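Local structure of putative enoyl-CoA hydratase (Streptomyces coelicolor A3, 3G64) at residues N39-T42 against F43-A47; R50-L53 against A54-R58. The protein probably acts on acyl-CoA thioesters, as a putative enoyl-CoA hydratase of the crotonase-like enoyl-CoA hydratase/isomerase family. All coordinates share one frame; numbering follows the deposited sequence.

Contact 1: N39-T42 against F43-A47; sequences NALT and FEAYA
T42 and A45 meet at the start of helix 43-58, where the threonine hydroxyl does the work of a cap. T42 OG1 accepts the N-H of A45 at 3.1 Å. With chi1 60° OG1 stands between the backbone N and the carbonyl carbon, facing the first helical turn. The carbonyl of the same residue opens the helical bonding, since Y46 N reaches T42 O at 3.1 Å and almost straight (N-H...O angle 172°), while A45 N adds only a weak second bond to it. The tight part lies on the buried side. There L41 comes up to the Y46 ring, the two side chains crossing at about a right angle, with L41 CD1 3.6 Å from Y46 CZ and L41 CB resting near Y46 CE2. The other branch, L41 CD2, stands 4.1 Å from A45 CB. Helix 127-134 takes part in this packing, touching both L41 and Y46 through A127. The other side is looser and more open to solvent: the exposed E44, its chain bent at chi2 (80°), brings OE1 back to 3.6 Å from T42 OG1. F43 turns instead to F98 and helix 80-87. A loop residue that closes the first turn through its hydroxyl while its carbonyl starts the helical bonds is the classic threonine N-cap, here opening the first helix after strand 27-32 in a crotonase-like fold.

Contact 2: R50-L53 against A54-R58; sequences RDLL and AELSR
Regular i to i+4 backbone bonds run from R50-L53 into A54-R58, among them the nearly straight L56 N to L52 O at 2.8 Å (177°). This is the later part of helix 43-58, the crossover helix of the beta-alpha-beta unit between strands 27-32 and 64-69. One turn apart on its buried face, L52 and L56 pack branch against branch: L52 CD1 lies 3.8 Å from L56 CG, and L52 CG touches L56 CD1. The different chi1 settings, 170° in L52 and -60° in L56, bring the two branched ends together at a slant. L56 and L53 both rest on L65 of strand 64-69, and L53 also meets helix 92-111. E55 leaves the helix extended, its carboxylate bonded to T13 N and bridged to R59. At the exposed R50, NE and NH2 grip the neighbouring D51 side-on, one nitrogen to each oxygen, with NE 2.9 Å from D51 OD1. Near the helix end L53 O is held twice, by S57 N at 2.9 Å and by the S57 hydroxyl. The two donors arrive from opposite faces of the carbonyl plane, S57 OG donating to L53 O at 2.8 Å.

Contacts 1 and 2 follow one another on helix 43-58, their centres about 16 Å apart, and do not touch. Contact 1 begins the helix and contact 2 takes in its last turns. Their surroundings differ in part: 39-47 packs on helices 80-87 and 127-134, whereas 50-58 leans on strand 64-69. Helix 92-111 is shared, with M101 meeting both Y46 and R50. Contact 1 lies about 16 Å from the centre of the chain and contact 2 about 13 Å, and no other subunit of the three-chain assembly touches either. L41 also forms backbone bonds with G77 and D79, tying contact 1 to the loop before helix 80-87, a loop that in crotonase relatives contributes to the oxyanion hole, so contact 1 probably lies nearer the active site than contact 2.

Contact 1: N39-T42 against F43-A47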
loop_
_atom_site.group_PDB
_atom_site.type_symbol
_atom_site.label_atom_id
_atom_site.label_comp_id
_atom_site.label_asym_id
_atom_site.label_seq_id
_atom_site.Cartn_x
_atom_site.Cartn_y
_atom_site.Cartn_z
ATOM N N ASN A 39 -30.843 -2.863 -6.602
ATOM C CA ASN A 39 -30.581 -2.551 -5.214
ATOM C C ASN A 39 -30.052 -1.145 -4.948
ATOM O O ASN A 39 -29.358 -0.911 -3.948
ATOM C CB ASN A 39 -29.650 -3.619 -4.676
ATOM C CG ASN A 39 -30.219 -5.010 -4.914
ATOM O OD1 ASN A 39 -31.406 -5.236 -4.650
ATOM N ND2 ASN A 39 -29.393 -5.938 -5.419
ATOM N N ALA A 40 -30.389 -0.211 -5.832
ATOM C CA ALA A 40 -30.005 1.184 -5.631
ATOM C C ALA A 40 -30.411 1.672 -4.238
ATOM O O ALA A 40 -31.551 1.485 -3.784
ATOM C CB ALA A 40 -30.613 2.094 -6.721
ATOM N N LEU A 41 -29.472 2.331 -3.581
ATOM C CA LEU A 41 -29.637 2.776 -2.212
ATOM C C LEU A 41 -30.428 4.078 -2.079
ATOM O O LEU A 41 -30.278 5.010 -2.868
ATOM C CB LEU A 41 -28.256 2.957 -1.580
ATOM C CG LEU A 41 -27.373 1.717 -1.534
ATOM C CD1 LEU A 41 -25.939 2.091 -1.106
ATOM C CD2 LEU A 41 -27.996 0.731 -0.577
ATOM N N THR A 42 -31.251 4.135 -1.041
ATOM C CA THR A 42 -31.993 5.336 -0.706
ATOM C C THR A 42 -31.448 5.905 0.616
ATOM O O THR A 42 -30.665 5.250 1.301
ATOM C CB THR A 42 -33.428 4.983 -0.460
ATOM O OG1 THR A 42 -33.466 4.045 0.620
ATOM C CG2 THR A 42 -34.064 4.319 -1.738
ATOM N N PHE A 43 -31.910 7.094 0.991
ATOM C CA PHE A 43 -31.525 7.679 2.252
ATOM C C PHE A 43 -31.814 6.722 3.390
ATOM O O PHE A 43 -31.015 6.601 4.308
ATOM C CB PHE A 43 -32.295 8.992 2.476
ATOM C CG PHE A 43 -31.907 10.082 1.513
ATOM C CD1 PHE A 43 -30.573 10.372 1.291
ATOM C CD2 PHE A 43 -32.865 10.785 0.815
ATOM C CE1 PHE A 43 -30.193 11.366 0.392
ATOM C CE2 PHE A 43 -32.507 11.777 -0.083
ATOM C CZ PHE A 43 -31.160 12.075 -0.292
ATOM N N GLU A 44 -32.974 6.073 3.345
ATOM C CA GLU A 44 -33.406 5.197 4.438
ATOM C C GLU A 44 -32.584 3.908 4.512
ATOM O O GLU A 44 -32.424 3.342 5.583
ATOM C CB GLU A 44 -34.896 4.842 4.302
ATOM C CG GLU A 44 -35.830 6.008 4.552
ATOM C CD GLU A 44 -35.961 6.944 3.343
ATOM O OE1 GLU A 44 -35.502 6.599 2.219
ATOM O OE2 GLU A 44 -36.524 8.047 3.534
ATOM N N ALA A 45 -32.077 3.433 3.379
ATOM C CA ALA A 45 -31.233 2.248 3.402
ATOM C C ALA A 45 -29.878 2.576 4.038
ATOM O O ALA A 45 -29.334 1.787 4.803
ATOM C CB ALA A 45 -31.048 1.688 2.009
ATOM N N TYR A 46 -29.319 3.733 3.696
ATOM C CA TYR A 46 -28.107 4.176 4.379
ATOM C C TYR A 46 -28.359 4.288 5.890
ATOM O O TYR A 46 -27.510 3.907 6.690
ATOM C CB TYR A 46 -27.662 5.531 3.848
ATOM C CG TYR A 46 -26.885 5.471 2.546
ATOM C CD1 TYR A 46 -25.644 4.828 2.475
ATOM C CD2 TYR A 46 -27.364 6.098 1.409
ATOM C CE1 TYR A 46 -24.919 4.800 1.281
ATOM C CE2 TYR A 46 -26.650 6.082 0.230
ATOM C CZ TYR A 46 -25.434 5.431 0.173
ATOM O OH TYR A 46 -24.753 5.437 -1.018
ATOM N N ALA A 47 -29.529 4.807 6.277
ATOM C CA ALA A 47 -29.805 5.001 7.704
ATOM C C ALA A 47 -29.904 3.668 8.417
ATOM O O ALA A 47 -29.461 3.525 9.562
ATOM C CB ALA A 47 -31.102 5.861 7.921
#

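Contact 2: R50-L53 against A54-R58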
loop_
_atom_site.group_PDB
_atom_site.type_symbol
_atom_site.label_atom_id
_atom_site.label_comp_id
_atom_site.label_asym_id
_atom_site.label_seq_id
_atom_site.Cartn_x
_atom_site.Cartn_y
_atom_site.Cartn_z
ATOM N N ARG A 50 -26.384 2.208 8.828
ATOM C CA ARG A 50 -25.659 2.888 9.908
ATOM C C ARG A 50 -26.130 2.339 11.252
ATOM O O ARG A 50 -25.324 1.932 12.104
ATOM C CB ARG A 50 -25.938 4.406 9.840
ATOM C CG ARG A 50 -25.427 5.222 11.058
ATOM C CD ARG A 50 -26.039 6.665 11.103
ATOM N NE ARG A 50 -27.496 6.582 11.234
ATOM C CZ ARG A 50 -28.356 7.450 10.707
ATOM N NH1 ARG A 50 -27.912 8.496 10.005
ATOM N NH2 ARG A 50 -29.666 7.257 10.864
ATOM N N ASP A 51 -27.447 2.334 11.436
ATOM C CA ASP A 51 -28.036 2.017 12.729
ATOM C C ASP A 51 -27.982 0.532 13.051
ATOM O O ASP A 51 -27.809 0.158 14.221
ATOM C CB ASP A 51 -29.466 2.519 12.783
ATOM C CG ASP A 51 -29.552 4.035 12.741
ATOM O OD1 ASP A 51 -28.564 4.706 13.144
ATOM O OD2 ASP A 51 -30.607 4.556 12.309
ATOM N N LEU A 52 -28.129 -0.312 12.027
ATOM C CA LEU A 52 -27.994 -1.760 12.215
ATOM C C LEU A 52 -26.570 -2.100 12.631
ATOM O O LEU A 52 -26.376 -2.843 13.574
ATOM C CB LEU A 52 -28.376 -2.550 10.952
ATOM C CG LEU A 52 -28.030 -4.039 10.989
ATOM C CD1 LEU A 52 -28.919 -4.754 12.025
ATOM C CD2 LEU A 52 -28.180 -4.704 9.619
ATOM N N LEU A 53 -25.570 -1.554 11.935
ATOM C CA LEU A 53 -24.193 -1.871 12.295
ATOM C C LEU A 53 -23.896 -1.412 13.719
ATOM O O LEU A 53 -23.230 -2.124 14.475
ATOM C CB LEU A 53 -23.186 -1.268 11.323
ATOM C CG LEU A 53 -23.208 -1.930 9.936
ATOM C CD1 LEU A 53 -22.349 -1.155 8.960
ATOM C CD2 LEU A 53 -22.780 -3.405 9.999
ATOM N N ALA A 54 -24.404 -0.242 14.099
ATOM C CA ALA A 54 -24.158 0.265 15.452
ATOM C C ALA A 54 -24.798 -0.684 16.471
ATOM O O ALA A 54 -24.213 -1.028 17.497
ATOM C CB ALA A 54 -24.716 1.698 15.609
ATOM N N GLU A 55 -26.002 -1.126 16.172
ATOM C CA GLU A 55 -26.693 -2.054 17.059
ATOM C C GLU A 55 -25.989 -3.427 17.177
ATOM O O GLU A 55 -25.767 -3.925 18.299
ATOM C CB GLU A 55 -28.151 -2.221 16.633
ATOM C CG GLU A 55 -28.925 -3.045 17.642
ATOM C CD GLU A 55 -30.305 -3.434 17.152
ATOM O OE1 GLU A 55 -31.121 -2.508 16.912
ATOM O OE2 GLU A 55 -30.559 -4.666 17.021
ATOM N N LEU A 56 -25.629 -4.036 16.045
ATOM C CA LEU A 56 -24.882 -5.299 16.091
ATOM C C LEU A 56 -23.529 -5.130 16.800
ATOM O O LEU A 56 -23.034 -6.049 17.437
ATOM C CB LEU A 56 -24.642 -5.849 14.688
ATOM C CG LEU A 56 -25.894 -6.143 13.874
ATOM C CD1 LEU A 56 -25.588 -6.671 12.480
ATOM C CD2 LEU A 56 -26.792 -7.118 14.646
ATOM N N SER A 57 -22.919 -3.963 16.655
ATOM C CA SER A 57 -21.602 -3.736 17.222
ATOM C C SER A 57 -21.680 -3.631 18.737
ATOM O O SER A 57 -20.898 -4.256 19.439
ATOM C CB SER A 57 -20.963 -2.463 16.661
ATOM O OG SER A 57 -20.587 -2.653 15.301
ATOM N N ARG A 58 -22.638 -2.858 19.235
ATOM C CA ARG A 58 -22.729 -2.630 20.667
ATOM C C ARG A 58 -23.159 -3.885 21.416
ATOM O O ARG A 58 -22.792 -4.071 22.570
ATOM C CB ARG A 58 -23.633 -1.425 20.990
ATOM C CG ARG A 58 -25.114 -1.742 21.073
ATOM C CD ARG A 58 -25.920 -0.444 21.125
ATOM N NE ARG A 58 -27.356 -0.703 21.208
ATOM C CZ ARG A 58 -28.271 -0.013 20.532
ATOM N NH1 ARG A 58 -27.901 0.969 19.709
ATOM N NH2 ARG A 58 -29.558 -0.322 20.653
#